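Malonyl acyl carrier protein transacylase (Streptococcus pneumoniae, PDB 3IM8) probably transfers the malonyl group from malonyl-CoA to holo-acyl carrier protein, supplying malonyl-ACP for fatty acid synthesis. Local coordinates at residues A[73-76]-A[77-81]; A[295-298]-A[299-303]. All blocks are in the same frame, centred on the assembly; numbering follows the deposited sequence.

Contact 1. Residues A[73-76]-A[77-81]; sequences YRLL and QEKGY
Leu76 and Tyr81 close a Schellman motif at the C-terminal end of helix 58-78. Its six-to-one bond runs from Tyr81 N to Leu76 O (3.0 Å), with the donor well above the carbonyl plane and not on a lone pair. Nested inside it, Gly80 N donates to Gln77 O at 3.1 Å. Gly80, with no side chain, takes up the positive phi (91°) of the reversal, where the preceding carbonyl oxygen lies close to the CB position. Tyr81 folds back against the last turn, CB facing Leu76 CB at 4.3 Å, while Leu76 O lies in the plane of the Tyr81 ring, at its edge. Upstream the bonding is still alpha-helical: Gln77 N reaches Tyr73 O at 2.9 Å and Lys79 N reaches Leu75 O at 3.0 Å.

One turn back, Gln77 lies over a face of Tyr73. Its CG sits 4.2 Å from the ring centroid in a CH-pi contact, and its amide is stacked with the ring, the two planes 27° apart. With CG beside the backbone N (chi1 -74°) and the chain extended beyond it, the amide reaches the phenol end, where Gln77 CD comes to 3.3 Å from Tyr73 CZ. Gln77 NE2 is poorly angled for bonding to the nearby hydroxyl and donates instead to Gln82 OE1. On another flank Leu75 and Lys79 lie side by side, Leu75 CD1 4.1 Å from Lys79 CE. The turn itself thus satisfies one of the helix's last carbonyls, Leu76 O, and the bond to Gln82 probably helps to set the amide's rotation.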
loop_
_atom_site.group_PDB
_atom_site.type_symbol
_atom_site.label_atom_id
_atom_site.label_comp_id
_atom_site.label_asym_id
_atom_site.label_seq_id
_atom_site.Cartn_x
_atom_site.Cartn_y
_atom_site.Cartn_z
ATOM N N TYR A 73 -0.086 -2.473 -14.434
ATOM C CA TYR A 73 1.284 -2.003 -14.742
ATOM C C TYR A 73 1.792 -2.658 -16.012
ATOM O O TYR A 73 2.304 -1.953 -16.889
ATOM C CB TYR A 73 2.220 -2.279 -13.561
ATOM C CG TYR A 73 3.646 -2.617 -13.914
ATOM C CD1 TYR A 73 4.559 -1.631 -14.215
ATOM C CD2 TYR A 73 4.089 -3.948 -13.888
ATOM C CE1 TYR A 73 5.890 -1.976 -14.551
ATOM C CE2 TYR A 73 5.368 -4.296 -14.194
ATOM C CZ TYR A 73 6.272 -3.322 -14.524
ATOM O OH TYR A 73 7.584 -3.717 -14.821
ATOM N N ARG A 74 1.596 -3.983 -16.139
ATOM C CA ARG A 74 2.001 -4.711 -17.331
ATOM C C ARG A 74 1.287 -4.212 -18.589
ATOM O O ARG A 74 1.900 -4.120 -19.663
ATOM C CB ARG A 74 1.837 -6.233 -17.174
ATOM C CG ARG A 74 2.889 -6.882 -16.341
ATOM C CD ARG A 74 2.533 -8.331 -16.049
ATOM N NE ARG A 74 3.583 -9.047 -15.326
ATOM C CZ ARG A 74 3.566 -10.361 -15.131
ATOM N NH1 ARG A 74 2.554 -11.079 -15.617
ATOM N NH2 ARG A 74 4.581 -10.961 -14.493
ATOM N N LEU A 75 0.012 -3.845 -18.453
ATOM C CA LEU A 75 -0.709 -3.211 -19.557
ATOM C C LEU A 75 -0.064 -1.875 -19.965
ATOM O O LEU A 75 0.195 -1.656 -21.171
ATOM C CB LEU A 75 -2.209 -3.059 -19.244
ATOM C CG LEU A 75 -3.114 -2.324 -20.259
ATOM C CD1 LEU A 75 -2.992 -2.845 -21.691
ATOM C CD2 LEU A 75 -4.567 -2.343 -19.822
ATOM N N LEU A 76 0.177 -0.999 -18.980
ATOM C CA LEU A 76 0.869 0.254 -19.203
ATOM C C LEU A 76 2.206 0.005 -19.951
ATOM O O LEU A 76 2.509 0.728 -20.916
ATOM C CB LEU A 76 1.077 1.039 -17.881
ATOM C CG LEU A 76 -0.165 1.672 -17.221
ATOM C CD1 LEU A 76 0.214 2.770 -16.325
ATOM C CD2 LEU A 76 -1.104 2.239 -18.292
ATOM N N GLN A 77 2.952 -1.038 -19.560
ATOM C CA GLN A 77 4.191 -1.414 -20.249
ATOM C C GLN A 77 4.002 -1.704 -21.742
ATOM O O GLN A 77 4.778 -1.218 -22.575
ATOM C CB GLN A 77 4.883 -2.604 -19.585
ATOM C CG GLN A 77 5.583 -2.284 -18.277
ATOM C CD GLN A 77 6.428 -3.422 -17.811
ATOM O OE1 GLN A 77 5.939 -4.545 -17.565
ATOM N NE2 GLN A 77 7.706 -3.147 -17.639
ATOM N N GLU A 78 2.964 -2.468 -22.075
ATOM C CA GLU A 78 2.551 -2.729 -23.456
ATOM C C GLU A 78 2.165 -1.476 -24.248
ATOM O O GLU A 78 2.389 -1.443 -25.438
ATOM C CB GLU A 78 1.360 -3.704 -23.467
ATOM C CG GLU A 78 0.659 -3.902 -24.857
ATOM C CD GLU A 78 -0.539 -4.865 -24.801
ATOM O OE1 GLU A 78 -1.620 -4.448 -25.253
ATOM O OE2 GLU A 78 -0.398 -6.031 -24.314
ATOM N N LYS A 79 1.540 -0.478 -23.614
ATOM C CA LYS A 79 1.217 0.825 -24.266
ATOM C C LYS A 79 2.422 1.810 -24.311
ATOM O O LYS A 79 2.297 2.955 -24.765
ATOM C CB LYS A 79 -0.028 1.475 -23.624
ATOM C CG LYS A 79 -1.294 0.576 -23.621
ATOM C CD LYS A 79 -2.185 0.664 -24.897
ATOM C CE LYS A 79 -3.104 -0.554 -25.051
ATOM N NZ LYS A 79 -4.100 -0.539 -26.184
ATOM N N GLY A 80 3.588 1.349 -23.860
ATOM C CA GLY A 80 4.831 2.114 -23.936
ATOM C C GLY A 80 5.213 3.000 -22.759
ATOM O O GLY A 80 6.084 3.877 -22.928
ATOM N N TYR A 81 4.574 2.818 -21.583
ATOM C CA TYR A 81 5.007 3.508 -20.334
ATOM C C TYR A 81 5.857 2.601 -19.486
ATOM O O TYR A 81 5.395 1.553 -19.031
ATOM C CB TYR A 81 3.834 3.991 -19.462
ATOM C CG TYR A 81 2.932 4.950 -20.127
ATOM C CD1 TYR A 81 2.064 4.522 -21.113
ATOM C CD2 TYR A 81 2.935 6.286 -19.778
ATOM C CE1 TYR A 81 1.234 5.409 -21.763
ATOM C CE2 TYR A 81 2.095 7.172 -20.405
ATOM C CZ TYR A 81 1.237 6.716 -21.399
ATOM O OH TYR A 81 0.382 7.561 -22.045
#

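Contact 2. Residues A[295-298]-A[299-303]; sequences EDQA and SLVAL
Ser299, in the first turn of helix 297-304, joins that turn to the N-cap Asp296 and the residue before it. Its OG, held between the backbone N and the carbonyl carbon (chi1 53°), donates to Asp296 OD1 at 2.7 Å and accepts from Glu295 N at 2.8 Å, the latter nearly straight at 169°. Ser299 N also reaches Asp296 OD1, at 3.0 Å, forming the capping bond. The two donors use OD1 differently: the amide arrives nearly along the C-O axis, the hydroxyl from well above the carboxylate plane, and they come from opposite faces.

Gln297 opens the helix, its N bonded to Asp21 in helix 20-25 and its O accepting from Val301 N at 3.0 Å. Bent at chi2, its side chain runs beside that of Leu300, so that Gln297 NE2 meets Leu300 CD1 at 3.6 Å; the same nitrogen makes a weak hydrogen bond to Tyr26. Ala298 takes part chiefly through its backbone, Ala298 O receiving Ala302 N at 3.0 Å.

Two donors on OD1 from opposite faces restrain the rotation of the Asp296 carboxylate, and its negative charge at the helix start would probably be favourable toward the helix dipole.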
loop_
_atom_site.group_PDB
_atom_site.type_symbol
_atom_site.label_atom_id
_atom_site.label_comp_id
_atom_site.label_asym_id
_atom_site.label_seq_id
_atom_site.Cartn_x
_atom_site.Cartn_y
_atom_site.Cartn_z
ATOM N N GLU A 295 -7.056 2.740 -13.539
ATOM C CA GLU A 295 -7.713 1.584 -12.869
ATOM C C GLU A 295 -8.761 0.869 -13.762
ATOM O O GLU A 295 -9.215 -0.222 -13.427
ATOM C CB GLU A 295 -8.402 2.035 -11.566
ATOM C CG GLU A 295 -9.617 2.901 -11.839
ATOM C CD GLU A 295 -10.347 3.308 -10.602
ATOM O OE1 GLU A 295 -10.220 2.633 -9.565
ATOM O OE2 GLU A 295 -11.021 4.348 -10.648
ATOM N N ASP A 296 -9.134 1.495 -14.889
ATOM C CA ASP A 296 -10.221 1.033 -15.786
ATOM C C ASP A 296 -10.084 1.617 -17.229
ATOM O O ASP A 296 -9.128 2.337 -17.524
ATOM C CB ASP A 296 -11.616 1.327 -15.186
ATOM C CG ASP A 296 -11.886 2.816 -14.983
ATOM O OD1 ASP A 296 -11.102 3.646 -15.480
ATOM O OD2 ASP A 296 -12.851 3.171 -14.268
ATOM N N GLN A 297 -11.007 1.303 -18.134
ATOM C CA GLN A 297 -10.828 1.675 -19.549
ATOM C C GLN A 297 -10.812 3.175 -19.664
ATOM O O GLN A 297 -9.909 3.756 -20.293
ATOM C CB GLN A 297 -11.888 1.055 -20.504
ATOM C CG GLN A 297 -11.443 1.132 -22.021
ATOM C CD GLN A 297 -10.158 0.339 -22.288
ATOM O OE1 GLN A 297 -9.891 -0.675 -21.620
ATOM N NE2 GLN A 297 -9.353 0.786 -23.269
ATOM N N ALA A 298 -11.766 3.829 -19.007
ATOM C CA ALA A 298 -11.817 5.315 -19.074
ATOM C C ALA A 298 -10.502 5.977 -18.649
ATOM O O ALA A 298 -9.951 6.804 -19.372
ATOM C CB ALA A 298 -13.001 5.863 -18.212
ATOM N N SER A 299 -9.993 5.600 -17.474
ATOM C CA SER A 299 -8.723 6.177 -16.974
ATOM C C SER A 299 -7.498 5.832 -17.860
ATOM O O SER A 299 -6.512 6.621 -17.950
ATOM C CB SER A 299 -8.488 5.817 -15.473
ATOM O OG SER A 299 -8.564 4.417 -15.191
ATOM N N LEU A 300 -7.557 4.677 -18.524
ATOM C CA LEU A 300 -6.489 4.258 -19.453
ATOM C C LEU A 300 -6.463 5.243 -20.643
ATOM O O LEU A 300 -5.403 5.773 -21.000
ATOM C CB LEU A 300 -6.742 2.827 -19.968
ATOM C CG LEU A 300 -5.648 1.991 -20.683
ATOM C CD1 LEU A 300 -6.040 1.488 -22.037
ATOM C CD2 LEU A 300 -4.178 2.565 -20.671
ATOM N N VAL A 301 -7.634 5.494 -21.219
ATOM C CA VAL A 301 -7.796 6.424 -22.371
ATOM C C VAL A 301 -7.398 7.846 -21.990
ATOM O O VAL A 301 -6.625 8.447 -22.694
ATOM C CB VAL A 301 -9.192 6.365 -22.952
ATOM C CG1 VAL A 301 -9.392 7.492 -24.030
ATOM C CG2 VAL A 301 -9.411 5.004 -23.581
ATOM N N ALA A 302 -7.862 8.346 -20.841
ATOM C CA ALA A 302 -7.466 9.679 -20.362
ATOM C C ALA A 302 -5.943 9.837 -20.281
ATOM O O ALA A 302 -5.429 10.917 -20.536
ATOM C CB ALA A 302 -8.124 10.003 -19.009
ATOM N N LEU A 303 -5.235 8.757 -19.950
ATOM C CA LEU A 303 -3.776 8.764 -19.886
ATOM C C LEU A 303 -3.206 8.688 -21.297
ATOM O O LEU A 303 -2.397 9.549 -21.709
ATOM C CB LEU A 303 -3.255 7.606 -19.015
ATOM C CG LEU A 303 -1.792 7.313 -18.626
ATOM C CD1 LEU A 303 -1.263 6.173 -19.409
ATOM C CD2 LEU A 303 -0.849 8.494 -18.652
#

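How the contacts relate
Contact 1 terminates helix 58-78, whereas contact 2 starts helix 297-304. Their centres are 12 Å apart, yet the end of helix 58-78 and the loop after it meet helix 297-304 through apolar and aromatic side chains. Leu76 CD2 comes to 3.9 Å from Leu300 CD2 and to 4.1 Å from Leu303 CD1. Tyr81 also rests on Leu303, although the 3.2 Å between Tyr81 CZ and Leu303 CD1 is doubtfully short. Tyr26 OH reaches both contacts, through weak hydrogen bonds to Lys79 NZ and Gln297 NE2. Leu76 further rests on strand 268-272 and Leu300 on strand 290-294, both in the parallel sheet. The contacts lie away from the predicted catalytic residues Ser90 and His199.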